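Local coordinates for protein trichothecene 3-O-acetyltransferase (Gibberella zeae, PDB 2RKV) that transfers an acetyl group from acetyl-coenzyme A to the 3-hydroxyl of trichothecene mycotoxins, as a member of the BAHD acyltransferase superfamily, at residues R275-L278 / E279-D282; L427-D431 / E432-R436; S33-P36 / T37-S40; M110-E113 / N114-A117; I5-T9 / L10-P14. All blocks are in the same frame, centred on the assembly; numbering follows the deposited sequence.

Interaction 1. Residues R275-L278 / E279-D282; sequences RVRL and ERID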
loop_
_atom_site.group_PDB
_atom_site.type_symbol
_atom_site.label_atom_id
_atom_site.label_comp_id
_atom_site.label_asym_id
_atom_site.label_seq_id
_atom_site.Cartn_x
_atom_site.Cartn_y
_atom_site.Cartn_z
ATOM N N ARG A 275 -7.454 -14.564 18.026
ATOM C CA ARG A 275 -7.671 -15.953 18.449
ATOM C C ARG A 275 -6.355 -16.730 18.621
ATOM O O ARG A 275 -6.117 -17.299 19.687
ATOM C CB ARG A 275 -8.604 -16.683 17.478
ATOM C CG ARG A 275 -8.837 -18.164 17.822
ATOM C CD ARG A 275 -9.935 -18.798 16.961
ATOM N NE ARG A 275 -9.577 -18.844 15.540
ATOM C CZ ARG A 275 -10.036 -17.999 14.616
ATOM N NH1 ARG A 275 -9.644 -18.121 13.350
ATOM N NH2 ARG A 275 -10.878 -17.026 14.953
ATOM N N VAL A 276 -5.501 -16.753 17.592
ATOM C CA VAL A 276 -4.235 -17.504 17.712
ATOM C C VAL A 276 -3.295 -16.886 18.751
ATOM O O VAL A 276 -2.530 -17.602 19.405
ATOM C CB VAL A 276 -3.497 -17.746 16.357
ATOM C CG1 VAL A 276 -4.423 -18.417 15.342
ATOM C CG2 VAL A 276 -2.923 -16.454 15.808
ATOM N N ARG A 277 -3.369 -15.567 18.913
ATOM C CA ARG A 277 -2.530 -14.869 19.882
ATOM C C ARG A 277 -2.890 -15.213 21.333
ATOM O O ARG A 277 -2.054 -15.072 22.222
ATOM C CB ARG A 277 -2.542 -13.357 19.642
ATOM C CG ARG A 277 -1.667 -12.975 18.454
ATOM C CD ARG A 277 -1.900 -11.571 17.949
ATOM N NE ARG A 277 -0.907 -11.257 16.921
ATOM C CZ ARG A 277 -0.847 -10.120 16.236
ATOM N NH1 ARG A 277 -1.743 -9.157 16.434
ATOM N NH2 ARG A 277 0.118 -9.957 15.338
ATOM N N LEU A 278 -4.125 -15.666 21.551
ATOM C CA LEU A 278 -4.564 -16.136 22.869
ATOM C C LEU A 278 -3.697 -17.280 23.384
ATOM O O LEU A 278 -3.625 -17.516 24.596
ATOM C CB LEU A 278 -6.023 -16.594 22.825
ATOM C CG LEU A 278 -7.103 -15.513 22.822
ATOM C CD1 LEU A 278 -8.440 -16.137 22.451
ATOM C CD2 LEU A 278 -7.185 -14.800 24.173
ATOM N N GLU A 279 -3.048 -17.986 22.461
ATOM C CA GLU A 279 -2.150 -19.087 22.813
ATOM C C GLU A 279 -0.821 -18.621 23.412
ATOM O O GLU A 279 -0.084 -19.426 23.983
ATOM C CB GLU A 279 -1.917 -20.006 21.610
ATOM C CG GLU A 279 -3.184 -20.655 21.059
ATOM C CD GLU A 279 -3.981 -21.409 22.120
ATOM O OE1 GLU A 279 -3.383 -22.232 22.849
ATOM O OE2 GLU A 279 -5.207 -21.180 22.225
ATOM N N ARG A 280 -0.520 -17.327 23.303
ATOM C CA ARG A 280 0.731 -16.790 23.856
ATOM C C ARG A 280 0.580 -15.585 24.781
ATOM O O ARG A 280 1.514 -15.247 25.509
ATOM C CB ARG A 280 1.766 -16.518 22.759
ATOM C CG ARG A 280 1.346 -15.494 21.728
ATOM C CD ARG A 280 2.514 -15.148 20.818
ATOM N NE ARG A 280 2.126 -14.158 19.811
ATOM C CZ ARG A 280 2.196 -12.840 19.977
ATOM N NH1 ARG A 280 2.649 -12.325 21.112
ATOM N NH2 ARG A 280 1.813 -12.027 18.997
ATOM N N ILE A 281 -0.574 -14.925 24.746
ATOM C CA ILE A 281 -0.847 -13.799 25.651
ATOM C C ILE A 281 -2.268 -13.849 26.231
ATOM O O ILE A 281 -3.129 -14.564 25.721
ATOM C CB ILE A 281 -0.580 -12.410 24.987
ATOM C CG1 ILE A 281 -1.241 -12.339 23.605
ATOM C CG2 ILE A 281 0.933 -12.102 24.931
ATOM C CD1 ILE A 281 -0.751 -11.207 22.723
ATOM N N ASP A 282 -2.502 -13.089 27.300
ATOM C CA ASP A 282 -3.807 -13.076 27.961
ATOM C C ASP A 282 -4.870 -12.351 27.135
ATOM O O ASP A 282 -4.568 -11.392 26.426
ATOM C CB ASP A 282 -3.712 -12.432 29.349
ATOM C CG ASP A 282 -4.921 -12.744 30.213
ATOM O OD1 ASP A 282 -5.100 -13.922 30.585
ATOM O OD2 ASP A 282 -5.695 -11.815 30.514
HETATM O O HOH W 1 -6.868 -19.652 20.680
#

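Interaction 2. Residues L427-D431 / E432-R436; sequences LSLRD and EDMDR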
loop_
_atom_site.group_PDB
_atom_site.type_symbol
_atom_site.label_atom_id
_atom_site.label_comp_id
_atom_site.label_asym_id
_atom_site.label_seq_id
_atom_site.Cartn_x
_atom_site.Cartn_y
_atom_site.Cartn_z
ATOM N N LEU A 427 0.162 -11.245 4.797
ATOM C CA LEU A 427 0.286 -11.129 6.257
ATOM C C LEU A 427 1.728 -11.300 6.695
ATOM O O LEU A 427 2.407 -12.216 6.221
ATOM C CB LEU A 427 -0.568 -12.199 6.953
ATOM C CG LEU A 427 -2.052 -11.882 7.172
ATOM C CD1 LEU A 427 -2.823 -11.669 5.873
ATOM C CD2 LEU A 427 -2.686 -12.994 7.974
ATOM N N SER A 428 2.190 -10.405 7.564
ATOM C CA SER A 428 3.485 -10.571 8.228
ATOM C C SER A 428 3.238 -10.798 9.711
ATOM O O SER A 428 2.611 -9.977 10.386
ATOM C CB SER A 428 4.407 -9.369 8.003
ATOM O OG SER A 428 5.716 -9.639 8.502
ATOM N N LEU A 429 3.697 -11.947 10.196
ATOM C CA LEU A 429 3.438 -12.340 11.575
ATOM C C LEU A 429 4.656 -13.052 12.144
ATOM O O LEU A 429 5.435 -13.652 11.401
ATOM C CB LEU A 429 2.234 -13.286 11.626
ATOM C CG LEU A 429 0.828 -12.766 11.295
ATOM C CD1 LEU A 429 -0.138 -13.945 11.182
ATOM C CD2 LEU A 429 0.325 -11.736 12.311
ATOM N N ARG A 430 4.809 -13.001 13.464
ATOM C CA ARG A 430 5.847 -13.801 14.103
ATOM C C ARG A 430 5.554 -15.287 13.901
ATOM O O ARG A 430 4.389 -15.696 13.770
ATOM C CB ARG A 430 6.046 -13.417 15.576
ATOM C CG ARG A 430 4.967 -13.890 16.553
ATOM C CD ARG A 430 5.362 -13.548 17.996
ATOM N NE ARG A 430 5.430 -12.103 18.194
ATOM C CZ ARG A 430 5.975 -11.488 19.236
ATOM N NH1 ARG A 430 6.524 -12.187 20.225
ATOM N NH2 ARG A 430 5.977 -10.162 19.290
ATOM N N ASP A 431 6.616 -16.090 13.842
ATOM C CA ASP A 431 6.504 -17.498 13.464
ATOM C C ASP A 431 5.423 -18.260 14.227
ATOM O O ASP A 431 4.658 -19.022 13.634
ATOM C CB ASP A 431 7.851 -18.205 13.626
ATOM C CG ASP A 431 8.864 -17.804 12.564
ATOM O OD1 ASP A 431 8.499 -17.105 11.591
ATOM O OD2 ASP A 431 10.042 -18.200 12.707
ATOM N N GLU A 432 5.347 -18.057 15.538
ATOM C CA GLU A 432 4.400 -18.847 16.322
ATOM C C GLU A 432 2.942 -18.515 15.996
ATOM O O GLU A 432 2.098 -19.404 15.995
ATOM C CB GLU A 432 4.698 -18.806 17.825
ATOM C CG GLU A 432 4.598 -17.460 18.500
ATOM C CD GLU A 432 5.083 -17.521 19.938
ATOM O OE1 GLU A 432 6.131 -16.914 20.229
ATOM O OE2 GLU A 432 4.430 -18.189 20.769
ATOM N N ASP A 433 2.678 -17.241 15.689
ATOM C CA ASP A 433 1.375 -16.795 15.183
ATOM C C ASP A 433 1.082 -17.338 13.788
ATOM O O ASP A 433 -0.000 -17.863 13.533
ATOM C CB ASP A 433 1.314 -15.266 15.150
ATOM C CG ASP A 433 1.181 -14.648 16.529
ATOM O OD1 ASP A 433 1.067 -15.393 17.532
ATOM O OD2 ASP A 433 1.195 -13.407 16.609
ATOM N N MET A 434 2.047 -17.200 12.879
ATOM C CA MET A 434 1.874 -17.705 11.520
ATOM C C MET A 434 1.604 -19.210 11.490
ATOM O O MET A 434 0.703 -19.665 10.780
ATOM C CB MET A 434 3.081 -17.350 10.645
ATOM C CG MET A 434 2.888 -17.688 9.172
ATOM S SD MET A 434 1.769 -16.533 8.332
ATOM C CE MET A 434 2.878 -15.148 8.075
ATOM N N ASP A 435 2.378 -19.973 12.266
ATOM C CA ASP A 435 2.230 -21.431 12.298
ATOM C C ASP A 435 0.862 -21.843 12.831
ATOM O O ASP A 435 0.208 -22.718 12.258
ATOM C CB ASP A 435 3.341 -22.086 13.130
ATOM C CG ASP A 435 4.716 -21.953 12.494
ATOM O OD1 ASP A 435 4.808 -21.818 11.252
ATOM O OD2 ASP A 435 5.711 -21.981 13.249
ATOM N N ARG A 436 0.430 -21.200 13.915
ATOM C CA ARG A 436 -0.877 -21.484 14.514
ATOM C C ARG A 436 -2.015 -21.079 13.579
ATOM O O ARG A 436 -3.023 -21.783 13.471
ATOM C CB ARG A 436 -1.027 -20.786 15.863
ATOM C CG ARG A 436 -0.171 -21.409 16.961
ATOM C CD ARG A 436 -0.376 -20.722 18.296
ATOM N NE ARG A 436 0.295 -21.464 19.365
ATOM C CZ ARG A 436 1.260 -20.983 20.147
ATOM N NH1 ARG A 436 1.681 -19.731 20.026
ATOM N NH2 ARG A 436 1.796 -21.764 21.078
HETATM O O HOH W 2 2.572 -11.754 14.939
HETATM O O HOH W 3 6.394 -14.700 21.276
#

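Interaction 3. Residues S33-P36 / T37-S40; sequences SQYP and TIVS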
loop_
_atom_site.group_PDB
_atom_site.type_symbol
_atom_site.label_atom_id
_atom_site.label_comp_id
_atom_site.label_asym_id
_atom_site.label_seq_id
_atom_site.Cartn_x
_atom_site.Cartn_y
_atom_site.Cartn_z
ATOM N N SER A 33 10.933 -13.686 -28.808
ATOM C CA SER A 33 11.000 -12.702 -29.902
ATOM C C SER A 33 10.272 -11.389 -29.570
ATOM O O SER A 33 10.503 -10.371 -30.225
ATOM C CB SER A 33 10.439 -13.288 -31.197
ATOM O OG SER A 33 9.043 -13.513 -31.104
ATOM N N GLN A 34 9.405 -11.429 -28.560
ATOM C CA GLN A 34 8.576 -10.279 -28.193
ATOM C C GLN A 34 9.261 -9.261 -27.281
ATOM O O GLN A 34 8.802 -8.116 -27.176
ATOM C CB GLN A 34 7.305 -10.763 -27.509
ATOM C CG GLN A 34 6.397 -11.575 -28.393
ATOM C CD GLN A 34 5.301 -12.238 -27.591
ATOM O OE1 GLN A 34 4.570 -11.575 -26.854
ATOM N NE2 GLN A 34 5.191 -13.548 -27.710
ATOM N N TYR A 35 10.341 -9.657 -26.610
ATOM C CA TYR A 35 10.937 -8.771 -25.601
ATOM C C TYR A 35 11.462 -7.418 -26.122
ATOM O O TYR A 35 11.220 -6.399 -25.480
ATOM C CB TYR A 35 11.995 -9.484 -24.744
ATOM C CG TYR A 35 11.441 -10.568 -23.832
ATOM C CD1 TYR A 35 10.576 -10.253 -22.765
ATOM C CD2 TYR A 35 11.802 -11.897 -24.014
ATOM C CE1 TYR A 35 10.092 -11.256 -21.912
ATOM C CE2 TYR A 35 11.315 -12.904 -23.186
ATOM C CZ TYR A 35 10.464 -12.583 -22.143
ATOM O OH TYR A 35 10.000 -13.595 -21.328
ATOM N N PRO A 36 12.189 -7.397 -27.269
ATOM C CA PRO A 36 12.668 -6.070 -27.716
ATOM C C PRO A 36 11.551 -5.022 -27.883
ATOM O O PRO A 36 11.722 -3.866 -27.466
ATOM C CB PRO A 36 13.333 -6.376 -29.059
ATOM C CG PRO A 36 13.834 -7.788 -28.881
ATOM C CD PRO A 36 12.682 -8.470 -28.156
ATOM N N THR A 37 10.417 -5.432 -28.457
ATOM C CA THR A 37 9.283 -4.518 -28.656
ATOM C C THR A 37 8.592 -4.174 -27.335
ATOM O O THR A 37 8.151 -3.029 -27.136
ATOM C CB THR A 37 8.303 -5.049 -29.727
ATOM O OG1 THR A 37 8.989 -5.102 -30.988
ATOM C CG2 THR A 37 7.096 -4.129 -29.876
ATOM N N ILE A 38 8.527 -5.137 -26.417
ATOM C CA ILE A 38 8.062 -4.824 -25.057
ATOM C C ILE A 38 8.861 -3.645 -24.473
ATOM O O ILE A 38 8.293 -2.663 -23.995
ATOM C CB ILE A 38 8.122 -6.062 -24.126
ATOM C CG1 ILE A 38 7.028 -7.064 -24.523
ATOM C CG2 ILE A 38 7.982 -5.648 -22.660
ATOM C CD1 ILE A 38 7.250 -8.462 -23.972
ATOM N N VAL A 39 10.186 -3.740 -24.549
ATOM C CA VAL A 39 11.050 -2.740 -23.966
ATOM C C VAL A 39 10.921 -1.396 -24.683
ATOM O O VAL A 39 10.804 -0.357 -24.023
ATOM C CB VAL A 39 12.524 -3.224 -23.941
ATOM C CG1 VAL A 39 13.455 -2.118 -23.447
ATOM C CG2 VAL A 39 12.635 -4.468 -23.070
ATOM N N SER A 40 10.944 -1.403 -26.015
ATOM C CA SER A 40 10.850 -0.129 -26.749
ATOM C C SER A 40 9.482 0.553 -26.558
ATOM O O SER A 40 9.406 1.777 -26.420
ATOM C CB SER A 40 11.196 -0.306 -28.228
ATOM O OG SER A 40 10.342 -1.238 -28.832
HETATM O O HOH W 4 10.252 -7.637 -30.407
#

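Interaction 4. Residues M110-E113 / N114-A117; sequences MFDE and NIIA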
loop_
_atom_site.group_PDB
_atom_site.type_symbol
_atom_site.label_atom_id
_atom_site.label_comp_id
_atom_site.label_asym_id
_atom_site.label_seq_id
_atom_site.Cartn_x
_atom_site.Cartn_y
_atom_site.Cartn_z
ATOM N N MET A 110 8.177 -15.677 -4.405
ATOM C CA MET A 110 8.664 -15.659 -5.794
ATOM C C MET A 110 8.753 -14.253 -6.398
ATOM O O MET A 110 9.164 -14.096 -7.555
ATOM C CB MET A 110 7.818 -16.573 -6.684
ATOM C CG MET A 110 8.116 -18.063 -6.490
ATOM S SD MET A 110 7.083 -19.088 -7.536
ATOM C CE MET A 110 7.537 -20.708 -6.912
ATOM N N PHE A 111 8.363 -13.249 -5.614
ATOM C CA PHE A 111 8.522 -11.846 -6.000
ATOM C C PHE A 111 9.523 -11.204 -5.042
ATOM O O PHE A 111 9.172 -10.350 -4.223
ATOM C CB PHE A 111 7.175 -11.096 -5.954
ATOM C CG PHE A 111 6.155 -11.585 -6.934
ATOM C CD1 PHE A 111 6.008 -10.963 -8.180
ATOM C CD2 PHE A 111 5.319 -12.658 -6.617
ATOM C CE1 PHE A 111 5.044 -11.406 -9.094
ATOM C CE2 PHE A 111 4.359 -13.112 -7.522
ATOM C CZ PHE A 111 4.214 -12.482 -8.762
ATOM N N ASP A 112 10.777 -11.632 -5.137
ATOM C CA ASP A 112 11.813 -11.166 -4.231
ATOM C C ASP A 112 12.230 -9.752 -4.642
ATOM O O ASP A 112 12.723 -9.559 -5.749
ATOM C CB ASP A 112 12.999 -12.140 -4.293
ATOM C CG ASP A 112 14.111 -11.795 -3.310
ATOM O OD1 ASP A 112 14.141 -10.674 -2.768
ATOM O OD2 ASP A 112 14.975 -12.679 -3.085
ATOM N N GLU A 113 12.025 -8.770 -3.764
ATOM C CA GLU A 113 12.308 -7.369 -4.120
ATOM C C GLU A 113 13.763 -7.183 -4.554
ATOM O O GLU A 113 14.062 -6.298 -5.340
ATOM C CB GLU A 113 11.994 -6.401 -2.976
ATOM C CG GLU A 113 12.881 -6.597 -1.739
ATOM C CD GLU A 113 12.808 -5.454 -0.749
ATOM O OE1 GLU A 113 12.105 -4.446 -1.021
ATOM O OE2 GLU A 113 13.457 -5.562 0.322
ATOM N N ASN A 114 14.662 -8.014 -4.031
ATOM C CA ASN A 114 16.078 -7.892 -4.382
ATOM C C ASN A 114 16.370 -8.321 -5.817
ATOM O O ASN A 114 17.368 -7.891 -6.410
ATOM C CB ASN A 114 16.936 -8.660 -3.372
ATOM C CG ASN A 114 16.746 -8.154 -1.954
ATOM O OD1 ASN A 114 16.394 -8.919 -1.054
ATOM N ND2 ASN A 114 16.943 -6.861 -1.752
ATOM N N ILE A 115 15.472 -9.131 -6.381
ATOM C CA ILE A 115 15.634 -9.695 -7.716
ATOM C C ILE A 115 14.762 -8.962 -8.748
ATOM O O ILE A 115 15.217 -8.699 -9.869
ATOM C CB ILE A 115 15.317 -11.211 -7.707
ATOM C CG1 ILE A 115 16.244 -11.930 -6.716
ATOM C CG2 ILE A 115 15.435 -11.825 -9.117
ATOM C CD1 ILE A 115 15.905 -13.395 -6.518
ATOM N N ILE A 116 13.521 -8.635 -8.377
ATOM C CA ILE A 116 12.562 -8.110 -9.363
ATOM C C ILE A 116 12.116 -6.641 -9.165
ATOM O O ILE A 116 11.345 -6.120 -9.978
ATOM C CB ILE A 116 11.338 -9.078 -9.572
ATOM C CG1 ILE A 116 10.628 -9.416 -8.251
ATOM C CG2 ILE A 116 11.793 -10.392 -10.248
ATOM C CD1 ILE A 116 9.935 -8.260 -7.567
ATOM N N ALA A 117 12.624 -5.983 -8.124
ATOM C CA ALA A 117 12.341 -4.560 -7.878
ATOM C C ALA A 117 13.593 -3.695 -8.079
ATOM O O ALA A 117 14.708 -4.159 -7.821
ATOM C CB ALA A 117 11.765 -4.353 -6.476
#

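Interaction 5. Residues I5-T9 / L10-P14; sequences IQLDT and LGQLP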
loop_
_atom_site.group_PDB
_atom_site.type_symbol
_atom_site.label_atom_id
_atom_site.label_comp_id
_atom_site.label_asym_id
_atom_site.label_seq_id
_atom_site.Cartn_x
_atom_site.Cartn_y
_atom_site.Cartn_z
ATOM N N ILE A 5 7.632 21.189 -6.568
ATOM C CA ILE A 5 6.293 20.906 -6.085
ATOM C C ILE A 5 6.396 20.424 -4.650
ATOM O O ILE A 5 6.891 19.324 -4.395
ATOM C CB ILE A 5 5.593 19.836 -6.971
ATOM C CG1 ILE A 5 5.590 20.285 -8.445
ATOM C CG2 ILE A 5 4.186 19.525 -6.448
ATOM C CD1 ILE A 5 5.095 19.218 -9.441
ATOM N N GLN A 6 5.930 21.248 -3.715
ATOM C CA GLN A 6 5.943 20.848 -2.306
ATOM C C GLN A 6 5.103 19.584 -2.129
ATOM O O GLN A 6 4.010 19.479 -2.688
ATOM C CB GLN A 6 5.409 21.971 -1.427
ATOM C CG GLN A 6 5.648 21.737 0.063
ATOM C CD GLN A 6 5.388 22.962 0.910
ATOM O OE1 GLN A 6 4.759 22.874 1.969
ATOM N NE2 GLN A 6 5.857 24.115 0.451
ATOM N N LEU A 7 5.616 18.614 -1.369
ATOM C CA LEU A 7 4.841 17.410 -1.086
ATOM C C LEU A 7 3.576 17.762 -0.327
ATOM O O LEU A 7 3.512 18.796 0.347
ATOM C CB LEU A 7 5.655 16.422 -0.245
ATOM C CG LEU A 7 6.891 15.747 -0.846
ATOM C CD1 LEU A 7 7.147 14.435 -0.115
ATOM C CD2 LEU A 7 6.758 15.506 -2.318
ATOM N N ASP A 8 2.576 16.878 -0.422
ATOM C CA ASP A 8 1.431 16.938 0.481
ATOM C C ASP A 8 1.956 17.093 1.898
ATOM O O ASP A 8 2.981 16.501 2.251
ATOM C CB ASP A 8 0.633 15.632 0.407
ATOM C CG ASP A 8 -0.059 15.452 -0.924
ATOM O OD1 ASP A 8 -1.125 16.071 -1.121
ATOM O OD2 ASP A 8 0.449 14.663 -1.746
ATOM N N THR A 9 1.256 17.876 2.712
ATOM C CA THR A 9 1.652 18.001 4.119
ATOM C C THR A 9 1.692 16.630 4.807
ATOM O O THR A 9 2.616 16.340 5.573
ATOM C CB THR A 9 0.773 19.022 4.857
ATOM O OG1 THR A 9 0.910 20.291 4.197
ATOM C CG2 THR A 9 1.214 19.162 6.320
ATOM N N LEU A 10 0.717 15.780 4.489
ATOM C CA LEU A 10 0.676 14.418 5.015
ATOM C C LEU A 10 1.881 13.600 4.554
ATOM O O LEU A 10 2.315 12.677 5.257
ATOM C CB LEU A 10 -0.628 13.724 4.607
ATOM C CG LEU A 10 -1.922 14.321 5.168
ATOM C CD1 LEU A 10 -3.127 13.665 4.490
ATOM C CD2 LEU A 10 -1.976 14.142 6.683
ATOM N N GLY A 11 2.422 13.945 3.384
ATOM C CA GLY A 11 3.603 13.267 2.840
ATOM C C GLY A 11 4.911 13.714 3.478
ATOM O O GLY A 11 5.987 13.191 3.149
ATOM N N GLN A 12 4.836 14.697 4.374
ATOM C CA GLN A 12 6.015 15.116 5.114
ATOM C C GLN A 12 6.211 14.215 6.350
ATOM O O GLN A 12 7.160 14.416 7.096
ATOM C CB GLN A 12 5.944 16.603 5.509
ATOM C CG GLN A 12 5.553 17.584 4.376
ATOM C CD GLN A 12 6.701 17.933 3.415
ATOM O OE1 GLN A 12 7.862 17.592 3.646
ATOM N NE2 GLN A 12 6.364 18.634 2.332
ATOM N N LEU A 13 5.312 13.244 6.563
ATOM C CA LEU A 13 5.478 12.224 7.623
ATOM C C LEU A 13 6.824 11.519 7.449
ATOM O O LEU A 13 7.122 11.013 6.355
ATOM C CB LEU A 13 4.344 11.188 7.595
ATOM C CG LEU A 13 2.977 11.587 8.164
ATOM C CD1 LEU A 13 1.868 10.659 7.669
ATOM C CD2 LEU A 13 3.022 11.616 9.683
ATOM N N PRO A 14 7.658 11.503 8.513
ATOM C CA PRO A 14 9.007 10.913 8.446
ATOM C C PRO A 14 9.042 9.470 7.933
ATOM O O PRO A 14 9.963 9.100 7.194
ATOM C CB PRO A 14 9.472 10.951 9.906
ATOM C CG PRO A 14 8.755 12.110 10.482
ATOM C CD PRO A 14 7.388 12.076 9.848
#

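Interaction 1. Residues R275-L278 / E279-D282
R277 O accepts two backbone N-H groups in the turn that follows helix 261-277. I281 N lies 2.9 Å from R277 O and comes nearly straight down the carbonyl bond, whereas R280 N, also 2.9 Å from R277 O, reaches it from well above the carbonyl plane. E279 N adds a turn-type bond to V276 O at 3.1 Å. One residue earlier, a water donates both to R275 O and to E279 OE2, bridging the helical carbonyl to a carboxylate that the bend at chi2 (-54°) folds back. R277 and R280 run side by side, with R277 NE 3.5 Å from R280 NH2 and their guanidinium planes 74° apart. D433 receives both: its OD2 pairs with R277 NE and its OD1 with R280 NE. Further bonds run from R277 NH1 to S374 O, R277 NH2 to S410 OG and R280 NH2 to S372 O. I281 CG1 packs 3.2 Å from R277 O, over the carbonyl that takes two N-H groups. The turn leads from helix 261-277 toward strand 286-294; V276 and E279 rest on helix 431-439, R277 touches strand 423-430, and L278 leans on helix 319-324.

Interaction 2. Residues L427-D431 / E432-R436
M434 N donates to R430 O at 2.9 Å and D435 N to D431 O at 2.8 Å, both nearly linear, so the first helical bonds of 431-439 form directly on the end of strand 423-430, with R430 as N-cap residue. Within the helix, R436 NH1 forms a salt bridge with E432 OE2 at 3.2 Å, the oxygen offering its anti lone pair. E432 OE1 instead accepts a hydrogen bond from a water that accepts from R430 NH1 in the guanidinium plane. This water joins opposite charges that are not in direct contact, while R430 NE makes its salt bridge with E409. A second water accepts from R430 N and donates to D433 OD2.

The side chains of R430 and E432 run alongside each other, R430 CD 4.0 Å from E432 CG. The aliphatic part of R430 also crosses the D433 carboxylate, with R430 CG 3.8 Å from D433 OD2. M434 has CG anti to its N (chi1 -173°), and bends at chi2 and chi3 bring the terminal methyl back against the strand backbone. M434 CE thereby comes 3.5 Å from L427 O and 4.1 Å from L429 CB. M434 also touches S230 and F234 of strand 229-236.

The short strand and helix segments turn through 115°. D433 is buried, and with R277 and R280 as its partners besides the water, its surroundings would probably stabilise the negative charge and keep the carboxylate from rotating.

Interaction 3. Residues S33-P36 / T37-S40
S33 O begins the contact through a water, which donates to this carbonyl and accepts from T37 N, spanning the first turn of helix 35-52. Next, Q34 O accepts I38 N at 3.1 Å, nearly head-on to the carbonyl. The isoleucine side chain lies over the same oxygen, I38 CG1 standing 3.4 Å from Q34 O. Q34 CB also approaches I38 CD1 at 4.2 Å.

Y35 O receives V39 N at 3.0 Å, again close to straight, and V39 CG2 sits 3.4 Å from Y35 O. The Y35 ring and I38 side chain run side by side in the same direction. Their contact is Y35 CD1 to I38 CD1 at 4.0 Å; with CG1 opposite the carbonyl carbon (chi1 -71°) and the chain extended beyond it, I38 sends its terminal methyl back toward the ring. P36 O accepts S40 N at 3.0 Å, the donor tilted 18° from the carbonyl plane. Having no N-H itself, P36 suits the first turn, where no preceding helical carbonyl needs that donor.

The buried side of this turn packs on strand 137-144 and on the loop holding L392 and L394. Y35 stacks on F143 of strand 137-144, and its hydroxyl bonds to G147 O at the start of strand 147-155, while I38 touches L392 and Q34 touches L394 in a loop before strand 399-401.

Interaction 4. Residues M110-E113 / N114-A117
D112 O accepts both I115 N and I116 N at 2.9 Å, the first from above the carbonyl plane and the second nearly end-on, as the chain turns into the short helix 113-116. D112 forms an Asx turn at the N-cap of this helix: its side chain also accepts N114 N, with D112 OD1 3.0 Å from that nitrogen and the N-H arriving 47° out of the carboxylate plane. CG lies opposite the backbone N (chi1 -176°), which swings the carboxylate over the first turn. The helix start may help to stabilise the negative charge there. D112 and I115 cross at about a right angle, and I115 CD1 lies 3.6 Å from D112 OD2, covering one side of the cap with a methyl group.

I116 places CG1 between its N and carbonyl carbon (chi1 55°) and folds back over the turn. Its CG1 is 3.3 Å from D112 O, and its CD1 reaches F111 CB at 4.3 Å. F111 in turn touches S24 of strand 20-28 and M101 of helix 98-104. E113, though buried, has its carboxylate taken up outside the turn: OE2 by K120 in a salt bridge, OE1 by T121 N and Q22 NE2. The carbonyl of I116 is held by T151 OG1 and N142 ND2, fastening the helix to strands 147-155 and 137-144.

The exit is fixed by A117 N bonding to E113 O at 3.1 Å from above the carbonyl plane, and A117 CB stands 3.2 Å from that same E113 O.

Interaction 5. Residues I5-T9 / L10-P14
T9 O accepts Q12 N at 3.0 Å, the i to i+3 bond of a 3-10 turn, with the donor 63° out of the carbonyl plane. A weaker bond, G11 N to D8 O at 2.9 Å but bent to 126°, precedes it. Together they curl residues 10-12 into a short 3-10 segment after strand 5-6.

Q12 is the side chain that ties this turn back to L7, just past strand 5-6. Its chain bends at chi2 (-79°), laying CG 3.4 Å from T9 O and carrying the amide back over L7. There Q12 NE2 packs 3.5 Å from L7 CB and makes a weak hydrogen bond to L7 O. The other end of the amide is held from outside, Q12 OE1 accepting from S73 N, which fixes its rotation between strand 72-76 and the turn. Q6 meets Q12 crosswise, Q6 CG lying 3.9 Å from Q12 NE2. L7 also touches the turn through CD1, which is 3.7 Å from G11 O.

D8 and T9 send their polar ends away from the turn: D8 OD1 bonds to Y305 OH and D8 OD2 to L308 N, while T9 OG1 bonds to Y198 OH. These residues are buried, and their polar atoms are satisfied by distant parts of the chain.

Strand 5-6 forms the edge of a three-stranded antiparallel sheet, pairing with strand 72-76, and the turn lies against helix 340-356, where L10 touches T347 and L350 and T9 and L13 touch L354.

How the interactions relate
Interactions 1 and 2 form one cluster, their centres 12 Å apart: D433 OD1 to R280 NE (2.8 Å) and D433 OD2 to R277 NE (3.0 Å) link the C-terminal region of helix 261-277 and the following turn to helix 431-439. Interactions 3 and 4 share the N-terminal family region, with centres about 21 Å apart and no direct touch. Interaction 5 stands apart from all four. It comes nearest to the bound T-2 toxin, the L13 side chain about 6 Å from it. In interaction 4 the side chain of E113 is about 9 Å from the bound toxin. In interaction 2 the side chain of L427 is about 12 Å from it. The centre of interaction 3 lies about 30 Å from that of the chain.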